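Local coordinates for protein fatty acyl CoA synthetase FADD13 (FATTY-ACYL-CoA SYNTHETASE) (Mycobacterium tuberculosis, PDB 3R44) that belongs to the ANL superfamily of AMP-binding enzymes as a fatty acyl-CoA synthetase, pairing an AMP-binding region with a characteristic C-terminal domain, at residues A[15-20]-A[87-92]; A[95-100]-A[174-179]; A[170-175]-A[187-192]; A[191-196]-A[368-373]. One frame throughout, in Å; residues are numbered along the deposited sequence.

Contact 1: A[15-20]-A[87-92]. With HIS (histidine), chain B.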
loop_
_atom_site.group_PDB
_atom_site.type_symbol
_atom_site.label_atom_id
_atom_site.label_comp_id
_atom_site.label_asym_id
_atom_site.label_seq_id
_atom_site.Cartn_x
_atom_site.Cartn_y
_atom_site.Cartn_z
ATOM N N MET A 15 -27.288 4.863 0.515
ATOM C CA MET A 15 -27.182 3.427 0.305
ATOM C C MET A 15 -25.798 3.063 -0.245
ATOM O O MET A 15 -25.372 1.917 -0.153
ATOM C CB MET A 15 -28.292 2.915 -0.639
ATOM C CG MET A 15 -29.707 2.802 -0.026
ATOM S SD MET A 15 -29.734 1.891 1.524
ATOM C CE MET A 15 -29.957 3.308 2.554
ATOM N N LYS A 16 -25.072 4.057 -0.786
ATOM C CA LYS A 16 -23.730 3.864 -1.303
ATOM C C LYS A 16 -22.717 4.628 -0.439
ATOM O O LYS A 16 -21.760 5.202 -0.949
ATOM C CB LYS A 16 -23.697 4.351 -2.748
ATOM C CG LYS A 16 -24.526 3.479 -3.669
ATOM C CD LYS A 16 -24.562 4.102 -5.088
ATOM C CE LYS A 16 -25.652 3.483 -5.940
ATOM N NZ LYS A 16 -25.564 2.028 -5.977
ATOM N N ASN A 17 -22.973 4.665 0.866
ATOM C CA ASN A 17 -22.085 5.355 1.780
ATOM C C ASN A 17 -21.369 4.339 2.687
ATOM O O ASN A 17 -22.008 3.511 3.359
ATOM C CB ASN A 17 -22.902 6.379 2.586
ATOM C CG ASN A 17 -22.070 7.149 3.535
ATOM O OD1 ASN A 17 -21.545 6.610 4.500
ATOM N ND2 ASN A 17 -21.940 8.434 3.279
ATOM N N ILE A 18 -20.046 4.424 2.751
ATOM C CA ILE A 18 -19.238 3.465 3.477
ATOM C C ILE A 18 -19.547 3.520 4.973
ATOM O O ILE A 18 -19.512 2.493 5.656
ATOM C CB ILE A 18 -17.705 3.769 3.223
ATOM C CG1 ILE A 18 -17.356 3.408 1.773
ATOM C CG2 ILE A 18 -16.841 3.050 4.217
ATOM C CD1 ILE A 18 -17.418 1.907 1.455
ATOM N N GLY A 19 -19.851 4.723 5.490
ATOM C CA GLY A 19 -20.274 4.886 6.865
ATOM C C GLY A 19 -21.636 4.253 7.148
ATOM O O GLY A 19 -21.855 3.660 8.212
ATOM N N TRP A 20 -22.532 4.269 6.172
ATOM C CA TRP A 20 -23.847 3.615 6.309
ATOM C C TRP A 20 -23.671 2.125 6.248
ATOM O O TRP A 20 -24.362 1.335 6.948
ATOM C CB TRP A 20 -24.842 4.090 5.204
ATOM C CG TRP A 20 -26.231 3.804 5.561
ATOM C CD1 TRP A 20 -27.064 2.909 4.986
ATOM C CD2 TRP A 20 -26.971 4.434 6.617
ATOM N NE1 TRP A 20 -28.276 2.917 5.624
ATOM C CE2 TRP A 20 -28.250 3.853 6.627
ATOM C CE3 TRP A 20 -26.671 5.438 7.551
ATOM C CZ2 TRP A 20 -29.251 4.263 7.531
ATOM C CZ3 TRP A 20 -27.676 5.851 8.457
ATOM C CH2 TRP A 20 -28.944 5.269 8.424
ATOM N N GLY A 87 -16.740 8.036 10.678
ATOM C CA GLY A 87 -17.459 9.230 11.047
ATOM C C GLY A 87 -17.407 10.245 9.925
ATOM O O GLY A 87 -18.427 10.804 9.501
ATOM N N ALA A 88 -16.206 10.501 9.395
ATOM C CA ALA A 88 -16.081 11.383 8.219
ATOM C C ALA A 88 -16.908 10.885 7.016
ATOM O O ALA A 88 -17.582 11.709 6.356
ATOM C CB ALA A 88 -14.588 11.554 7.793
ATOM N N ALA A 89 -16.848 9.575 6.751
ATOM C CA ALA A 89 -17.651 8.943 5.681
ATOM C C ALA A 89 -19.161 9.264 5.806
ATOM O O ALA A 89 -19.820 9.668 4.844
ATOM C CB ALA A 89 -17.392 7.416 5.633
ATOM N N LYS A 90 -19.707 9.137 7.014
ATOM C CA LYS A 90 -21.117 9.428 7.260
ATOM C C LYS A 90 -21.464 10.881 6.972
ATOM O O LYS A 90 -22.581 11.166 6.555
ATOM C CB LYS A 90 -21.505 9.110 8.696
ATOM C CG LYS A 90 -21.447 7.585 9.005
ATOM C CD LYS A 90 -21.785 7.396 10.500
ATOM C CE LYS A 90 -21.505 5.984 10.969
ATOM N NZ LYS A 90 -22.762 5.334 11.041
ATOM N N LEU A 91 -20.520 11.790 7.213
ATOM C CA LEU A 91 -20.697 13.230 6.930
ATOM C C LEU A 91 -20.420 13.692 5.516
ATOM O O LEU A 91 -20.733 14.856 5.166
ATOM C CB LEU A 91 -19.779 14.050 7.865
ATOM C CG LEU A 91 -20.015 13.935 9.364
ATOM C CD1 LEU A 91 -18.944 14.713 10.109
ATOM C CD2 LEU A 91 -21.381 14.476 9.737
ATOM N N GLY A 92 -19.854 12.837 4.682
ATOM C CA GLY A 92 -19.450 13.203 3.323
ATOM C C GLY A 92 -18.134 13.979 3.329
ATOM O O GLY A 92 -17.744 14.599 2.333
HETATM N N HIS B . -22.463 0.149 -5.849
HETATM C CA HIS B . -22.308 1.070 -4.697
HETATM C C HIS B . -21.033 1.872 -4.835
HETATM O O HIS B . -20.976 3.104 -4.878
HETATM C CB HIS B . -22.329 0.242 -3.395
HETATM C CG HIS B . -21.744 0.924 -2.202
HETATM N ND1 HIS B . -22.086 0.550 -0.913
HETATM C CD2 HIS B . -20.846 1.944 -2.080
HETATM C CE1 HIS B . -21.413 1.305 -0.053
HETATM N NE2 HIS B . -20.648 2.147 -0.734
HETATM O OXT HIS B . -19.969 1.265 -4.910
#
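Asn17 and Ala89 meet where the beginning of helix 18-28 abuts the last turn of helix 79-91, a worked example of one carboxamide serving two helix ends. With CG held anti to the backbone N (chi1 -179°), Asn17 sends its amide toward helix 79-91 and still keeps OD1 over the start of its own helix. ND2 donates to Ala89 O at 2.9 Å. The acceptor lies close to the amide plane of Asn17, whereas the donor stands above the carbonyl plane of Ala89; Gly92 N, part of the Schellman motif that closes helix 79-91, reaches the same oxygen from the opposite face. Asn17 is the N-cap residue, its OD1 accepting from Trp20 N at 3.0 Å and more weakly from Gly19 N.

Gly19, lacking a side chain, lets the two backbones come close: Ala89 CB rests 3.6 Å from Gly19 N, and Lys90 CG lies 3.6 Å from Gly19 CA. The lysine runs extended past this point and bends at its last torsion (chi4 -103°), which leaves NZ in a weak bond to Gly19 O. Its stronger partners are Glu162, in a salt bridge, and Asn50. Away from helix 79-91, Lys16 CG packs 3.4 Å from CA of the bound histidine. One amide thus helps to satisfy polar groups at two buried helix ends, and its ND2 also bonds Cys167 O.

Contact 2: A[95-100]-A[174-179]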
loop_
_atom_site.group_PDB
_atom_site.type_symbol
_atom_site.label_atom_id
_atom_site.label_comp_id
_atom_site.label_asym_id
_atom_site.label_seq_id
_atom_site.Cartn_x
_atom_site.Cartn_y
_atom_site.Cartn_z
ATOM N N ALA A 95 -11.257 12.031 4.471
ATOM C CA ALA A 95 -10.163 11.739 5.349
ATOM C C ALA A 95 -8.860 11.811 4.584
ATOM O O ALA A 95 -8.782 11.414 3.434
ATOM C CB ALA A 95 -10.327 10.327 6.001
ATOM N N VAL A 96 -7.845 12.339 5.237
ATOM C CA VAL A 96 -6.495 12.461 4.683
ATOM C C VAL A 96 -5.520 11.730 5.645
ATOM O O VAL A 96 -4.911 12.327 6.564
ATOM C CB VAL A 96 -6.034 13.909 4.438
ATOM C CG1 VAL A 96 -4.698 13.911 3.734
ATOM C CG2 VAL A 96 -7.067 14.678 3.543
ATOM N N PRO A 97 -5.365 10.441 5.433
ATOM C CA PRO A 97 -4.488 9.707 6.376
ATOM C C PRO A 97 -3.031 9.951 6.017
ATOM O O PRO A 97 -2.623 9.688 4.855
ATOM C CB PRO A 97 -4.825 8.229 6.108
ATOM C CG PRO A 97 -5.997 8.190 5.292
ATOM C CD PRO A 97 -6.118 9.511 4.555
ATOM N N ILE A 98 -2.232 10.358 6.988
ATOM C CA ILE A 98 -0.840 10.723 6.721
ATOM C C ILE A 98 0.143 9.785 7.403
ATOM O O ILE A 98 -0.025 9.440 8.596
ATOM C CB ILE A 98 -0.579 12.180 7.149
ATOM C CG1 ILE A 98 -1.536 13.133 6.393
ATOM C CG2 ILE A 98 0.878 12.560 6.897
ATOM C CD1 ILE A 98 -1.494 14.595 6.883
ATOM N N ASN A 99 1.161 9.369 6.662
ATOM C CA ASN A 99 2.237 8.495 7.181
ATOM C C ASN A 99 2.947 9.211 8.335
ATOM O O ASN A 99 3.531 10.273 8.133
ATOM C CB ASN A 99 3.201 8.207 6.007
ATOM C CG ASN A 99 4.380 7.293 6.344
ATOM O OD1 ASN A 99 4.821 7.171 7.468
ATOM N ND2 ASN A 99 4.881 6.619 5.315
ATOM N N THR A 100 2.907 8.618 9.530
ATOM C CA THR A 100 3.511 9.204 10.724
ATOM C C THR A 100 5.043 9.091 10.790
ATOM O O THR A 100 5.648 9.488 11.805
ATOM C CB THR A 100 2.981 8.516 11.964
ATOM O OG1 THR A 100 3.211 7.110 11.828
ATOM C CG2 THR A 100 1.515 8.726 12.112
ATOM N N PHE A 174 -11.549 9.783 0.561
ATOM C CA PHE A 174 -10.221 9.984 1.147
ATOM C C PHE A 174 -9.228 10.454 0.130
ATOM O O PHE A 174 -9.440 10.221 -1.088
ATOM C CB PHE A 174 -9.751 8.810 2.016
ATOM C CG PHE A 174 -9.384 7.569 1.274
ATOM C CD1 PHE A 174 -8.099 7.416 0.776
ATOM C CD2 PHE A 174 -10.262 6.521 1.162
ATOM C CE1 PHE A 174 -7.705 6.243 0.059
ATOM C CE2 PHE A 174 -9.882 5.345 0.489
ATOM C CZ PHE A 174 -8.597 5.197 -0.047
ATOM N N ILE A 175 -8.156 11.084 0.625
ATOM C CA ILE A 175 -7.018 11.421 -0.213
ATOM C C ILE A 175 -5.789 10.827 0.426
ATOM O O ILE A 175 -5.494 11.099 1.579
ATOM C CB ILE A 175 -6.799 12.936 -0.371
ATOM C CG1 ILE A 175 -8.031 13.680 -0.864
ATOM C CG2 ILE A 175 -5.677 13.204 -1.366
ATOM C CD1 ILE A 175 -8.061 15.166 -0.557
ATOM N N MET A 176 -5.101 9.996 -0.324
ATOM C CA MET A 176 -3.897 9.389 0.137
ATOM C C MET A 176 -2.731 9.807 -0.736
ATOM O O MET A 176 -2.766 9.713 -1.992
ATOM C CB MET A 176 -4.053 7.848 0.203
ATOM C CG MET A 176 -5.106 7.358 1.287
ATOM S SD MET A 176 -4.585 5.843 2.143
ATOM C CE MET A 176 -3.152 5.505 1.217
ATOM N N TYR A 177 -1.669 10.275 -0.106
ATOM C CA TYR A 177 -0.516 10.804 -0.889
ATOM C C TYR A 177 0.491 9.713 -1.349
ATOM O O TYR A 177 0.822 8.805 -0.600
ATOM C CB TYR A 177 0.130 11.996 -0.136
ATOM C CG TYR A 177 -0.711 13.215 -0.366
ATOM C CD1 TYR A 177 -1.942 13.355 0.283
ATOM C CD2 TYR A 177 -0.339 14.158 -1.290
ATOM C CE1 TYR A 177 -2.747 14.428 0.058
ATOM C CE2 TYR A 177 -1.141 15.285 -1.514
ATOM C CZ TYR A 177 -2.351 15.399 -0.851
ATOM O OH TYR A 177 -3.152 16.472 -1.095
ATOM N N THR A 178 0.926 9.777 -2.602
ATOM C CA THR A 178 1.897 8.807 -3.146
ATOM C C THR A 178 2.992 9.578 -3.905
ATOM O O THR A 178 2.706 10.613 -4.555
ATOM C CB THR A 178 1.196 7.781 -4.093
ATOM O OG1 THR A 178 2.087 6.682 -4.392
ATOM C CG2 THR A 178 0.757 8.450 -5.385
ATOM N N SER A 179 4.241 9.117 -3.842
ATOM C CA SER A 179 5.343 9.908 -4.467
ATOM C C SER A 179 5.892 9.234 -5.721
ATOM O O SER A 179 5.297 8.246 -6.185
ATOM C CB SER A 179 6.450 10.177 -3.466
ATOM O OG SER A 179 7.176 8.982 -3.210
HETATM O O HOH W 1 -1.457 10.766 2.686
#
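The Tyr177 ring receives Val96 CG1 obliquely, 4.2 Å from CE1, while a water sits at its edge, in the ring plane. The Phe174 ring has Met176 CB at its own edge, in plane; chi1 of 72° puts CG between the backbone N and the carbonyl carbon and leads the ring away from segment 95-100, while CB stays 3.1 Å from Ala95 O. Beyond the rings, Pro97 and Met176 cross at about a right angle, with Pro97 CD 4.0 Å from Met176 CG.

The backbones supply the main bond, Ile175 N to Ala95 O at 2.9 Å. One residue further the pairing fails. Ile175 O is buried without a polar partner in the model; Pro97, having no N-H, brings only its CD to 3.4 Å from that oxygen, and Val96 CA makes a long C-H...O contact to it. A water then spans the parting strands, donating to Pro97 O at 2.7 Å and accepting from Tyr177 N at 2.8 Å. Tyr177 OH is bound by Asp113 of helix 104-114.

Ala95 bonds Leu173 through its N and Ile175 through its O, the signature of a parallel bridge. Here it joins the outermost strand of a four-stranded parallel sheet to the hairpin strand 172-178, which leads into the Ser/Thr/Gly-rich loop characteristic of ANL enzymes.

Contact 3: A[170-175]-A[187-192]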
loop_
_atom_site.group_PDB
_atom_site.type_symbol
_atom_site.label_atom_id
_atom_site.label_comp_id
_atom_site.label_asym_id
_atom_site.label_seq_id
_atom_site.Cartn_x
_atom_site.Cartn_y
_atom_site.Cartn_z
ATOM N N ASP A 170 -19.991 8.299 -5.889
ATOM C CA ASP A 170 -18.850 8.972 -6.447
ATOM C C ASP A 170 -18.396 10.183 -5.618
ATOM O O ASP A 170 -17.470 10.863 -6.005
ATOM C CB ASP A 170 -19.228 9.446 -7.866
ATOM C CG ASP A 170 -18.070 10.037 -8.605
ATOM O OD1 ASP A 170 -16.984 9.415 -8.565
ATOM O OD2 ASP A 170 -18.243 11.118 -9.247
ATOM N N ASP A 171 -19.033 10.476 -4.490
ATOM C CA ASP A 171 -18.507 11.476 -3.590
ATOM C C ASP A 171 -17.107 11.120 -3.031
ATOM O O ASP A 171 -16.843 9.973 -2.656
ATOM C CB ASP A 171 -19.489 11.747 -2.448
ATOM C CG ASP A 171 -20.762 12.422 -2.936
ATOM O OD1 ASP A 171 -20.723 13.056 -4.016
ATOM O OD2 ASP A 171 -21.767 12.312 -2.227
ATOM N N ASN A 172 -16.230 12.119 -2.963
ATOM C CA ASN A 172 -14.925 11.913 -2.381
ATOM C C ASN A 172 -14.996 11.411 -0.972
ATOM O O ASN A 172 -15.835 11.878 -0.181
ATOM C CB ASN A 172 -14.073 13.160 -2.331
ATOM C CG ASN A 172 -13.793 13.726 -3.661
ATOM O OD1 ASN A 172 -13.909 13.025 -4.661
ATOM N ND2 ASN A 172 -13.434 15.025 -3.693
ATOM N N LEU A 173 -14.071 10.518 -0.642
ATOM C CA LEU A 173 -13.993 9.896 0.668
ATOM C C LEU A 173 -12.605 10.020 1.311
ATOM O O LEU A 173 -12.495 10.180 2.524
ATOM C CB LEU A 173 -14.370 8.394 0.584
ATOM C CG LEU A 173 -14.272 7.554 1.875
ATOM C CD1 LEU A 173 -15.015 8.219 3.056
ATOM C CD2 LEU A 173 -14.737 6.108 1.717
ATOM N N PHE A 174 -11.549 9.783 0.561
ATOM C CA PHE A 174 -10.221 9.984 1.147
ATOM C C PHE A 174 -9.228 10.454 0.130
ATOM O O PHE A 174 -9.440 10.221 -1.088
ATOM C CB PHE A 174 -9.751 8.810 2.016
ATOM C CG PHE A 174 -9.384 7.569 1.274
ATOM C CD1 PHE A 174 -8.099 7.416 0.776
ATOM C CD2 PHE A 174 -10.262 6.521 1.162
ATOM C CE1 PHE A 174 -7.705 6.243 0.059
ATOM C CE2 PHE A 174 -9.882 5.345 0.489
ATOM C CZ PHE A 174 -8.597 5.197 -0.047
ATOM N N ILE A 175 -8.156 11.084 0.625
ATOM C CA ILE A 175 -7.018 11.421 -0.213
ATOM C C ILE A 175 -5.789 10.827 0.426
ATOM O O ILE A 175 -5.494 11.099 1.579
ATOM C CB ILE A 175 -6.799 12.936 -0.371
ATOM C CG1 ILE A 175 -8.031 13.680 -0.864
ATOM C CG2 ILE A 175 -5.677 13.204 -1.366
ATOM C CD1 ILE A 175 -8.061 15.166 -0.557
ATOM N N GLY A 187 -1.837 13.661 -4.461
ATOM C CA GLY A 187 -2.910 13.127 -3.659
ATOM C C GLY A 187 -3.839 12.313 -4.465
ATOM O O GLY A 187 -4.447 12.802 -5.428
ATOM N N VAL A 188 -3.967 11.058 -4.080
ATOM C CA VAL A 188 -4.834 10.118 -4.780
ATOM C C VAL A 188 -6.255 10.156 -4.157
ATOM O O VAL A 188 -6.403 9.856 -2.964
ATOM C CB VAL A 188 -4.262 8.712 -4.680
ATOM C CG1 VAL A 188 -5.224 7.685 -5.329
ATOM C CG2 VAL A 188 -2.872 8.658 -5.328
ATOM N N VAL A 189 -7.270 10.586 -4.923
ATOM C CA VAL A 189 -8.629 10.767 -4.412
ATOM C C VAL A 189 -9.429 9.492 -4.615
ATOM O O VAL A 189 -9.604 9.062 -5.746
ATOM C CB VAL A 189 -9.385 11.957 -5.093
ATOM C CG1 VAL A 189 -10.813 12.112 -4.477
ATOM C CG2 VAL A 189 -8.515 13.251 -4.980
ATOM N N HIS A 190 -9.873 8.882 -3.526
ATOM C CA HIS A 190 -10.831 7.769 -3.591
ATOM C C HIS A 190 -12.217 8.188 -3.097
ATOM O O HIS A 190 -12.365 9.127 -2.349
ATOM C CB HIS A 190 -10.305 6.526 -2.856
ATOM C CG HIS A 190 -9.262 5.782 -3.635
ATOM N ND1 HIS A 190 -9.574 5.004 -4.733
ATOM C CD2 HIS A 190 -7.904 5.796 -3.559
ATOM C CE1 HIS A 190 -8.461 4.563 -5.281
ATOM N NE2 HIS A 190 -7.431 5.018 -4.582
ATOM N N THR A 191 -13.211 7.433 -3.518
ATOM C CA THR A 191 -14.601 7.724 -3.276
ATOM C C THR A 191 -15.236 6.541 -2.513
ATOM O O THR A 191 -14.573 5.505 -2.215
ATOM C CB THR A 191 -15.344 7.888 -4.596
ATOM O OG1 THR A 191 -15.228 6.646 -5.336
ATOM C CG2 THR A 191 -14.804 9.143 -5.392
ATOM N N HIS A 192 -16.486 6.738 -2.085
ATOM C CA HIS A 192 -17.214 5.680 -1.412
ATOM C C HIS A 192 -17.292 4.496 -2.413
ATOM O O HIS A 192 -17.135 3.343 -2.039
ATOM C CB HIS A 192 -18.618 6.098 -0.980
ATOM C CG HIS A 192 -18.638 7.119 0.119
ATOM N ND1 HIS A 192 -18.932 6.815 1.434
ATOM C CD2 HIS A 192 -18.239 8.412 0.116
ATOM C CE1 HIS A 192 -18.794 7.903 2.176
ATOM N NE2 HIS A 192 -18.418 8.901 1.395
HETATM O O HOH W 2 -15.772 6.519 -7.980
HETATM O O HOH W 3 -17.144 11.232 2.171
#
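His190 O accepts two backbone N-H groups, from Leu173 N at 2.8 Å and from Phe174 N at 3.1 Å. Two consecutive residues thus face one across the hairpin, the definition of a classic beta bulge. His190 N returns a bond to Phe174 O at 2.8 Å. Toward the end of the pairing, His192 N makes a weak bond to Asp171 O, and a water connects Asn172 O with His192 NE2, while His192 ND1 bonds Ile18 N.

Packing surrounds these bonds. His190 CB lies over one face of the Phe174 ring, 3.7 Å from its centroid, in a CH-pi contact; the two side chains run alongside each other with their ring planes at 36°. The imidazole of His190 is held at both nitrogens: NE2 bonds Thr318 O and ND1 bonds Ser194 OG. Leu173, its CG anti to the backbone N (chi1 177°), puts CD1 over a face of the His192 ring, 4.1 Å from the centroid, while Asp171 O sits at that ring's edge. Ile175 CG2 presses on Gly187 CA at 3.6 Å, and CG1 meets Val189 CG2. Asn172 OD1, whose polar partner is Lys374, also touches Val189 CG1.

The hairpin is flanked by strand 94-97 beside Asn172 and Ile175. Helix 79-91 packs on Leu173 and His192, and Val195 of helix 192-205 covers Leu173, Phe174 and His190.

Contact 4: A[191-196]-A[368-373]. With HIS (histidine), chain B.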
loop_
_atom_site.group_PDB
_atom_site.type_symbol
_atom_site.label_atom_id
_atom_site.label_comp_id
_atom_site.label_asym_id
_atom_site.label_seq_id
_atom_site.Cartn_x
_atom_site.Cartn_y
_atom_site.Cartn_z
ATOM N N THR A 191 -13.211 7.433 -3.518
ATOM C CA THR A 191 -14.601 7.724 -3.276
ATOM C C THR A 191 -15.236 6.541 -2.513
ATOM O O THR A 191 -14.573 5.505 -2.215
ATOM C CB THR A 191 -15.344 7.888 -4.596
ATOM O OG1 THR A 191 -15.228 6.646 -5.336
ATOM C CG2 THR A 191 -14.804 9.143 -5.392
ATOM N N HIS A 192 -16.486 6.738 -2.085
ATOM C CA HIS A 192 -17.214 5.680 -1.412
ATOM C C HIS A 192 -17.292 4.496 -2.413
ATOM O O HIS A 192 -17.135 3.343 -2.039
ATOM C CB HIS A 192 -18.618 6.098 -0.980
ATOM C CG HIS A 192 -18.638 7.119 0.119
ATOM N ND1 HIS A 192 -18.932 6.815 1.434
ATOM C CD2 HIS A 192 -18.239 8.412 0.116
ATOM C CE1 HIS A 192 -18.794 7.903 2.176
ATOM N NE2 HIS A 192 -18.418 8.901 1.395
ATOM N N GLU A 193 -17.527 4.789 -3.675
ATOM C CA GLU A 193 -17.628 3.758 -4.698
ATOM C C GLU A 193 -16.333 2.999 -4.886
ATOM O O GLU A 193 -16.370 1.786 -4.993
ATOM C CB GLU A 193 -18.066 4.349 -6.047
ATOM C CG GLU A 193 -17.912 3.407 -7.249
ATOM C CD GLU A 193 -18.425 4.048 -8.558
ATOM O OE1 GLU A 193 -17.714 4.906 -9.114
ATOM O OE2 GLU A 193 -19.548 3.745 -9.007
ATOM N N SER A 194 -15.196 3.703 -4.979
ATOM C CA SER A 194 -13.925 2.988 -5.211
ATOM C C SER A 194 -13.501 2.128 -4.044
ATOM O O SER A 194 -13.011 1.040 -4.194
ATOM C CB SER A 194 -12.843 3.962 -5.783
ATOM O OG SER A 194 -12.447 4.972 -4.841
ATOM N N VAL A 195 -13.734 2.626 -2.843
ATOM C CA VAL A 195 -13.417 1.951 -1.633
ATOM C C VAL A 195 -14.298 0.703 -1.497
ATOM O O VAL A 195 -13.833 -0.398 -1.159
ATOM C CB VAL A 195 -13.659 2.980 -0.443
ATOM C CG1 VAL A 195 -13.800 2.349 0.867
ATOM C CG2 VAL A 195 -12.537 4.022 -0.447
ATOM N N HIS A 196 -15.582 0.887 -1.741
ATOM C CA HIS A 196 -16.508 -0.239 -1.713
ATOM C C HIS A 196 -16.097 -1.297 -2.751
ATOM O O HIS A 196 -16.127 -2.494 -2.470
ATOM C CB HIS A 196 -17.914 0.235 -1.987
ATOM C CG HIS A 196 -18.877 -0.876 -2.274
ATOM N ND1 HIS A 196 -19.272 -1.208 -3.557
ATOM C CD2 HIS A 196 -19.480 -1.758 -1.444
ATOM C CE1 HIS A 196 -20.102 -2.240 -3.494
ATOM N NE2 HIS A 196 -20.259 -2.580 -2.221
ATOM N N LYS A 368 -8.333 -1.508 -15.345
ATOM C CA LYS A 368 -9.672 -0.902 -15.620
ATOM C C LYS A 368 -10.610 -1.472 -14.561
ATOM O O LYS A 368 -10.708 -2.677 -14.415
ATOM C CB LYS A 368 -10.186 -1.221 -17.025
ATOM C CG LYS A 368 -11.569 -0.641 -17.316
ATOM C CD LYS A 368 -11.929 -0.806 -18.814
ATOM C CE LYS A 368 -11.501 0.417 -19.584
ATOM N NZ LYS A 368 -12.027 0.409 -20.989
ATOM N N SER A 369 -11.242 -0.596 -13.764
ATOM C CA SER A 369 -11.945 -1.041 -12.596
ATOM C C SER A 369 -12.542 0.147 -11.873
ATOM O O SER A 369 -11.949 1.224 -11.865
ATOM C CB SER A 369 -10.985 -1.696 -11.590
ATOM O OG SER A 369 -11.660 -2.257 -10.461
ATOM N N ASP A 370 -13.667 -0.067 -11.212
ATOM C CA ASP A 370 -14.206 0.939 -10.276
ATOM C C ASP A 370 -13.359 1.129 -8.991
ATOM O O ASP A 370 -13.617 2.066 -8.236
ATOM C CB ASP A 370 -15.629 0.563 -9.845
ATOM C CG ASP A 370 -16.656 0.781 -10.919
ATOM O OD1 ASP A 370 -16.375 1.595 -11.811
ATOM O OD2 ASP A 370 -17.757 0.181 -10.834
ATOM N N ILE A 371 -12.367 0.276 -8.735
ATOM C CA ILE A 371 -11.456 0.496 -7.621
ATOM C C ILE A 371 -10.510 1.685 -7.841
ATOM O O ILE A 371 -9.842 2.155 -6.896
ATOM C CB ILE A 371 -10.594 -0.741 -7.304
ATOM C CG1 ILE A 371 -9.530 -0.883 -8.400
ATOM C CG2 ILE A 371 -11.478 -2.082 -7.027
ATOM C CD1 ILE A 371 -8.644 -2.125 -8.254
ATOM N N LEU A 372 -10.437 2.170 -9.082
ATOM C CA LEU A 372 -9.477 3.214 -9.436
ATOM C C LEU A 372 -9.843 4.546 -8.849
ATOM O O LEU A 372 -11.010 4.912 -8.680
ATOM C CB LEU A 372 -9.338 3.349 -10.950
ATOM C CG LEU A 372 -8.692 2.141 -11.599
ATOM C CD1 LEU A 372 -8.806 2.266 -13.124
ATOM C CD2 LEU A 372 -7.248 1.955 -11.177
ATOM N N LEU A 373 -8.811 5.311 -8.593
ATOM C CA LEU A 373 -8.962 6.691 -8.169
ATOM C C LEU A 373 -9.873 7.492 -9.080
ATOM O O LEU A 373 -9.965 7.264 -10.313
ATOM C CB LEU A 373 -7.576 7.400 -8.060
ATOM C CG LEU A 373 -6.993 7.952 -9.382
ATOM C CD1 LEU A 373 -5.736 8.746 -9.111
ATOM C CD2 LEU A 373 -6.685 6.848 -10.469
HETATM N N HIS B . -22.463 0.149 -5.849
HETATM C CA HIS B . -22.308 1.070 -4.697
HETATM C C HIS B . -21.033 1.872 -4.835
HETATM O O HIS B . -20.976 3.104 -4.878
HETATM C CB HIS B . -22.329 0.242 -3.395
HETATM C CG HIS B . -21.744 0.924 -2.202
HETATM N ND1 HIS B . -22.086 0.550 -0.913
HETATM C CD2 HIS B . -20.846 1.944 -2.080
HETATM C CE1 HIS B . -21.413 1.305 -0.053
HETATM N NE2 HIS B . -20.648 2.147 -0.734
HETATM O OXT HIS B . -19.969 1.265 -4.910
HETATM O O HOH W 4 -14.520 4.302 -8.980
#
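Ser194 packs against the turn carrying Asp370 and Ile371, joining a capping box at the start of helix 192-205 to a type I beta turn from Ser369 to Leu372.

Hydrogen bonds shape each partner separately, and none is made directly between them. In the box, Thr191 N donates to Ser194 OG at 2.9 Å and Ser194 N donates to Thr191 OG1 at 3.0 Å. Both hydroxyls occupy the position between the backbone N and the carbonyl carbon (chi1 60° and 67°), which directs each toward the other residue's N-H. Ser194 OG also bonds His190 ND1, linking the helix start to the preceding strand. In the turn, Ser369 OG accepts from Ile371 N at 3.1 Å, an ST turn, and is bonded to Phe345 O as well.

Close packing does the joining. Ser194 CA directs a C-H...O contact at Asp370 O, 3.2 Å away, and Ser194 CB lies 3.6 Å from Leu372 O. The side chains of Ile371, Leu372 and Leu373 start out away from the helix, so backbone carbonyls form much of the meeting surface.

Among charged groups, Glu193 OE2 and Asp370 OD2, like charges, stand 4.4 Å apart, probably a mild repulsion that solvent would damp.

Ligand contacts occupy another side of the helix. Glu193 CB is 3.4 Å from O of the bound histidine. His196, its chi1 near trans at 167°, lays a ring face against the ligand imidazole, the ligand's CG sitting 3.4 Å above the centre of the His196 ring, while its ND1 lies 2.9 Å from the ligand's OXT.

Strand 172-178 is common to contacts 2 and 3: one of its edges meets the parallel sheet sparingly, through a single bridge and a water, the other pairs far more extensively with its hairpin partner. Contact 3 passes Thr191 and His192 on to contact 4, and His192 ND1 probably bonds Ile18 N of contact 1, so the chain's beginning is tied to the same strand-helix junction. All four are largely buried, though contact 2 lies nearest the chain's centre and contact 1 farthest out. Their chemistry differs with the elements joined: side-chain amide capping in contact 1, backbone pairing in 2 and 3, and carbonyl packing in 4. Contacts 1, 3 and 4 include residues of the histidine pocket.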